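Local atomic coordinates of subclass B3 metallo-beta-lactamase (Sphingobium indicum, PDB entry 7LUU), a protein that probably hydrolyses the beta-lactam ring of antibiotics at a two-zinc active site. Residues 62-67 against 274-279; 104-107 against 111-114. All coordinates share one frame; numbering follows the deposited sequence. Where two conformers were deposited one is given.

Contact 1: 62-67 against 274-279; sequences ERVFGN and GRYGSG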
loop_
_atom_site.group_PDB
_atom_site.type_symbol
_atom_site.label_atom_id
_atom_site.label_comp_id
_atom_site.label_asym_id
_atom_site.label_seq_id
_atom_site.Cartn_x
_atom_site.Cartn_y
_atom_site.Cartn_z
ATOM N N GLU A 62 17.057 2.642 -1.300
ATOM C CA GLU A 62 17.516 3.227 -2.577
ATOM C C GLU A 62 16.643 4.425 -2.906
ATOM O O GLU A 62 15.440 4.427 -2.598
ATOM C CB GLU A 62 17.436 2.216 -3.744
ATOM C CG GLU A 62 18.446 1.083 -3.612
ATOM C CD GLU A 62 18.420 0.065 -4.739
ATOM O OE1 GLU A 62 17.409 -0.609 -4.930
ATOM O OE2 GLU A 62 19.477 -0.079 -5.410
ATOM N N ARG A 63 17.259 5.436 -3.529
ATOM C CA ARG A 63 16.516 6.568 -4.103
ATOM C C ARG A 63 15.829 6.092 -5.373
ATOM O O ARG A 63 16.432 5.366 -6.186
ATOM C CB ARG A 63 17.451 7.749 -4.436
ATOM C CG ARG A 63 16.719 8.951 -5.073
ATOM C CD ARG A 63 17.757 9.912 -5.777
ATOM N NE ARG A 63 18.853 10.186 -4.870
ATOM C CZ ARG A 63 18.771 10.992 -3.829
ATOM N NH1 ARG A 63 17.646 11.633 -3.573
ATOM N NH2 ARG A 63 19.828 11.177 -3.034
ATOM N N VAL A 64 14.550 6.435 -5.522
ATOM C CA VAL A 64 13.798 6.160 -6.736
ATOM C C VAL A 64 14.071 7.269 -7.730
ATOM O O VAL A 64 14.588 7.042 -8.828
ATOM C CB VAL A 64 12.293 6.064 -6.430
ATOM C CG1 VAL A 64 11.435 5.824 -7.683
ATOM C CG2 VAL A 64 12.006 4.832 -5.515
ATOM N N PHE A 65 13.727 8.485 -7.339
ATOM C CA PHE A 65 13.956 9.638 -8.183
ATOM C C PHE A 65 13.768 10.844 -7.271
ATOM O O PHE A 65 12.883 10.847 -6.415
ATOM C CB PHE A 65 12.964 9.698 -9.352
ATOM C CG PHE A 65 13.270 10.765 -10.331
ATOM C CD1 PHE A 65 14.294 10.571 -11.257
ATOM C CD2 PHE A 65 12.537 11.951 -10.361
ATOM C CE1 PHE A 65 14.597 11.557 -12.202
ATOM C CE2 PHE A 65 12.841 12.961 -11.341
ATOM C CZ PHE A 65 13.881 12.775 -12.201
ATOM N N GLY A 66 14.630 11.827 -7.412
ATOM C CA GLY A 66 14.300 13.033 -6.648
ATOM C C GLY A 66 14.393 12.779 -5.176
ATOM O O GLY A 66 15.282 12.094 -4.692
ATOM N N ASN A 67 13.338 13.241 -4.508
ATOM C CA ASN A 67 13.133 13.202 -3.082
ATOM C C ASN A 67 12.523 11.898 -2.588
ATOM O O ASN A 67 12.180 11.809 -1.416
ATOM C CB ASN A 67 12.232 14.393 -2.675
ATOM C CG ASN A 67 10.720 14.325 -3.212
ATOM O OD1 ASN A 67 10.300 13.504 -4.035
ATOM N ND2 ASN A 67 9.935 15.310 -2.754
ATOM N N GLY A 274 12.534 -6.541 -10.192
ATOM C CA GLY A 274 13.030 -5.262 -9.705
ATOM C C GLY A 274 12.009 -4.585 -8.805
ATOM O O GLY A 274 10.894 -5.057 -8.579
ATOM N N ARG A 275 12.421 -3.449 -8.277
ATOM C CA ARG A 275 11.688 -2.810 -7.201
ATOM C C ARG A 275 10.656 -1.812 -7.677
ATOM O O ARG A 275 9.779 -1.431 -6.883
ATOM C CB ARG A 275 12.670 -2.062 -6.304
ATOM C CG ARG A 275 13.814 -2.979 -5.851
ATOM C CD ARG A 275 14.704 -2.297 -4.790
ATOM N NE ARG A 275 14.016 -2.127 -3.506
ATOM C CZ ARG A 275 14.599 -1.567 -2.451
ATOM N NH1 ARG A 275 15.848 -1.080 -2.586
ATOM N NH2 ARG A 275 13.952 -1.522 -1.281
ATOM N N TYR A 276 10.801 -1.292 -8.895
ATOM C CA TYR A 276 9.743 -0.489 -9.478
ATOM C C TYR A 276 9.853 -0.586 -10.986
ATOM O O TYR A 276 10.904 -0.968 -11.509
ATOM C CB TYR A 276 9.821 1.003 -9.010
ATOM C CG TYR A 276 11.150 1.750 -9.284
ATOM C CD1 TYR A 276 12.231 1.672 -8.346
ATOM C CD2 TYR A 276 11.298 2.521 -10.442
ATOM C CE1 TYR A 276 13.439 2.387 -8.575
ATOM C CE2 TYR A 276 12.484 3.260 -10.657
ATOM C CZ TYR A 276 13.522 3.176 -9.694
ATOM O OH TYR A 276 14.688 3.849 -9.912
ATOM N N GLY A 277 8.770 -0.246 -11.678
ATOM C CA GLY A 277 8.723 -0.271 -13.146
ATOM C C GLY A 277 8.628 1.165 -13.617
ATOM O O GLY A 277 8.115 2.027 -12.896
ATOM N N SER A 278 9.166 1.419 -14.804
ATOM C CA SER A 278 9.146 2.787 -15.318
ATOM C C SER A 278 8.765 2.833 -16.787
ATOM O O SER A 278 8.950 1.885 -17.558
ATOM C CB SER A 278 10.560 3.436 -15.214
ATOM O OG SER A 278 11.011 3.459 -13.892
ATOM N N GLY A 279 8.250 3.978 -17.193
ATOM C CA GLY A 279 8.082 4.199 -18.618
ATOM C C GLY A 279 6.634 4.096 -19.021
ATOM O O GLY A 279 5.790 3.555 -18.301
HETATM O O HOH W 1 16.461 3.720 -8.216
#
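Edge strand 62-65 of one sheet of the metallo-beta-lactamase alpha-beta/beta-alpha sandwich meets the loop that leads into edge strand 277-278 of the other: Glu62 and Val64 reach Arg275 and Tyr276 through their side chains. Val64 CG1 sits over the centre of the Tyr276 ring, 3.9 Å from the ring centroid and 10° off its normal, a CH-pi contact. Tyr276 CG lies between its backbone N and carbonyl carbon (chi1 57°), and from there the ring reaches beneath the valine. At the ring edge the phenol oxygen and the strand are bridged by a water, which lies 2.5 Å from Tyr276 OH. The same water donates to Arg63 O at 2.6 Å.

Beside this apolar patch runs a salt bridge. Arg275 NH1 donates to Glu62 OE1 at 2.9 Å, with an N-H...O angle of 158°; the donor comes on the anti side of the carboxylate oxygen, clearly out of the carboxylate plane, and OE1 lies close to the guanidinium plane. The same NH1 also donates to Pro60 O, so one nitrogen grips both a charged oxygen and the backbone leading into the strand. Val64 and Phe65 together face Ser68 in a classic beta bulge. Val64 and Tyr276 both pack on Leu70 of strand 68-70 and Ile262 of strand 262-265, which places the contact at the surface end of the seam between the sheets.

Contact 2: 104-107 against 111-114; sequences NVRK and DPRD
Arg106, near the end of helix 98-107, lays its side chain across the ring of Pro112 at about a right angle. From CB the chain leaves with CG anti to the carbonyl carbon (chi1 -75°) and then runs extended as far as NE. CG is the first atom to touch, 3.8 Å from Pro112 CD. Farther out, NE passes 3.9 Å from Pro112 CD and is hydrogen-bonded to a glycerol, probably from the crystallisation liquor. At CZ the flat guanidinium turns its face to the proline, with Pro112 CG over its centre. Of the two terminal nitrogens, NH2 makes a weak hydrogen bond to the glycerol, and NH1 donates at the edge of the group to a water at 3.1 Å. The water in turn donates to Asp111 OD1; this relay spans a gap of 5.6 Å between Arg106 NH1 and Asp111 OD1.

From the preceding residue, Val105 CG1 meets Pro112 CG at 4.0 Å, so the proline ring is touched by a valine methyl as well as by the arginine.

Asp111 brackets Pro112 with an Asx turn: its OD1 accepts the backbone N of Arg113, while the Arg113 side chain grips the carboxylate side-on, NE to OD1 (171° at the hydrogen) and NH1 to OD2 at 2.9 Å. Pro112 opens the 3-10 segment 112-114, which links helix 98-107 to strand 115-119; Val105 also packs on Phe110 in the connecting loop, and the backbone of Asp114 is hydrogen-bonded to the backbone of Leu87 in strand 87-90.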
loop_
_atom_site.group_PDB
_atom_site.type_symbol
_atom_site.label_atom_id
_atom_site.label_comp_id
_atom_site.label_asym_id
_atom_site.label_seq_id
_atom_site.Cartn_x
_atom_site.Cartn_y
_atom_site.Cartn_z
ATOM N N ASN A 104 16.223 1.414 7.950
ATOM C CA ASN A 104 16.456 1.790 6.562
ATOM C C ASN A 104 16.340 3.306 6.386
ATOM O O ASN A 104 17.078 3.913 5.595
ATOM C CB ASN A 104 15.467 1.061 5.671
ATOM C CG ASN A 104 15.885 -0.382 5.407
ATOM O OD1 ASN A 104 17.060 -0.768 5.661
ATOM N ND2 ASN A 104 14.957 -1.194 4.914
ATOM N N VAL A 105 15.396 3.934 7.091
ATOM C CA VAL A 105 15.248 5.391 7.009
ATOM C C VAL A 105 16.542 6.060 7.496
ATOM O O VAL A 105 17.074 6.984 6.865
ATOM C CB VAL A 105 14.033 5.821 7.866
ATOM C CG1 VAL A 105 13.948 7.316 7.987
ATOM C CG2 VAL A 105 12.741 5.316 7.199
ATOM N N ARG A 106 17.094 5.543 8.596
ATOM C CA ARG A 106 18.355 6.064 9.116
ATOM C C ARG A 106 19.529 5.813 8.183
ATOM O O ARG A 106 20.461 6.648 8.097
ATOM C CB ARG A 106 18.604 5.434 10.490
ATOM C CG ARG A 106 17.703 6.040 11.565
ATOM C CD ARG A 106 18.131 5.444 12.936
ATOM N NE ARG A 106 17.243 5.964 13.947
ATOM C CZ ARG A 106 16.263 5.248 14.487
ATOM N NH1 ARG A 106 15.457 5.814 15.382
ATOM N NH2 ARG A 106 16.119 3.965 14.143
ATOM N N LYS A 107 19.545 4.660 7.489
ATOM C CA LYS A 107 20.659 4.377 6.582
ATOM C C LYS A 107 20.737 5.394 5.464
ATOM O O LYS A 107 21.829 5.693 4.966
ATOM C CB LYS A 107 20.494 2.995 5.975
ATOM C CG LYS A 107 20.712 1.858 6.902
ATOM C CD LYS A 107 20.379 0.523 6.199
ATOM C CE LYS A 107 20.818 -0.636 7.127
ATOM N NZ LYS A 107 20.601 -1.930 6.467
ATOM N N ASP A 111 16.094 11.242 9.900
ATOM C CA ASP A 111 15.641 11.036 11.272
ATOM C C ASP A 111 14.181 10.629 11.212
ATOM O O ASP A 111 13.349 11.441 10.771
ATOM C CB ASP A 111 15.809 12.326 12.074
ATOM C CG ASP A 111 15.529 12.150 13.545
ATOM O OD1 ASP A 111 14.878 11.161 13.947
ATOM O OD2 ASP A 111 15.961 13.064 14.326
ATOM N N PRO A 112 13.832 9.424 11.690
ATOM C CA PRO A 112 12.425 8.993 11.668
ATOM C C PRO A 112 11.514 9.905 12.457
ATOM O O PRO A 112 10.316 9.926 12.162
ATOM C CB PRO A 112 12.493 7.596 12.314
ATOM C CG PRO A 112 13.886 7.095 11.948
ATOM C CD PRO A 112 14.741 8.323 12.049
ATOM N N ARG A 113 12.044 10.670 13.418
ATOM C CA ARG A 113 11.195 11.616 14.137
ATOM C C ARG A 113 10.635 12.695 13.213
ATOM O O ARG A 113 9.686 13.403 13.615
ATOM C CB ARG A 113 11.991 12.268 15.273
ATOM C CG ARG A 113 12.228 11.278 16.431
ATOM C CD ARG A 113 13.164 11.889 17.526
ATOM N NE ARG A 113 14.477 12.044 16.952
ATOM C CZ ARG A 113 15.515 12.415 17.675
ATOM N NH1 ARG A 113 16.678 12.524 17.078
ATOM N NH2 ARG A 113 15.354 12.711 19.003
ATOM N N ASP A 114 11.169 12.815 11.985
ATOM C CA ASP A 114 10.639 13.766 11.028
ATOM C C ASP A 114 9.534 13.201 10.145
ATOM O O ASP A 114 9.073 13.905 9.255
ATOM C CB ASP A 114 11.773 14.257 10.130
ATOM C CG ASP A 114 12.792 15.106 10.892
ATOM O OD1 ASP A 114 12.421 15.741 11.909
ATOM O OD2 ASP A 114 13.977 15.136 10.448
HETATM O O HOH W 2 15.755 8.924 15.506
#

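How the contacts relate
After helix 49-55 the chain enters strand 62-65, one half of contact 1, then runs through strands 68-70, 79-82 and 87-90 into helix 98-107. There contact 2 closes a short loop, with three residues between its segments, before strand 115-119 begins. The chain then builds the rest of the first sheet and most of the second, and segment 274-279 closes contact 1, with 206 residues between its segments. Contact 2 is therefore nested inside contact 1. Their centres are 19 Å apart and they do not touch. Contact 1 ties the edge strand of the first sheet to the loop before the edge strand of the second, whereas contact 2 joins a helix to the turn leading into strand 115-119.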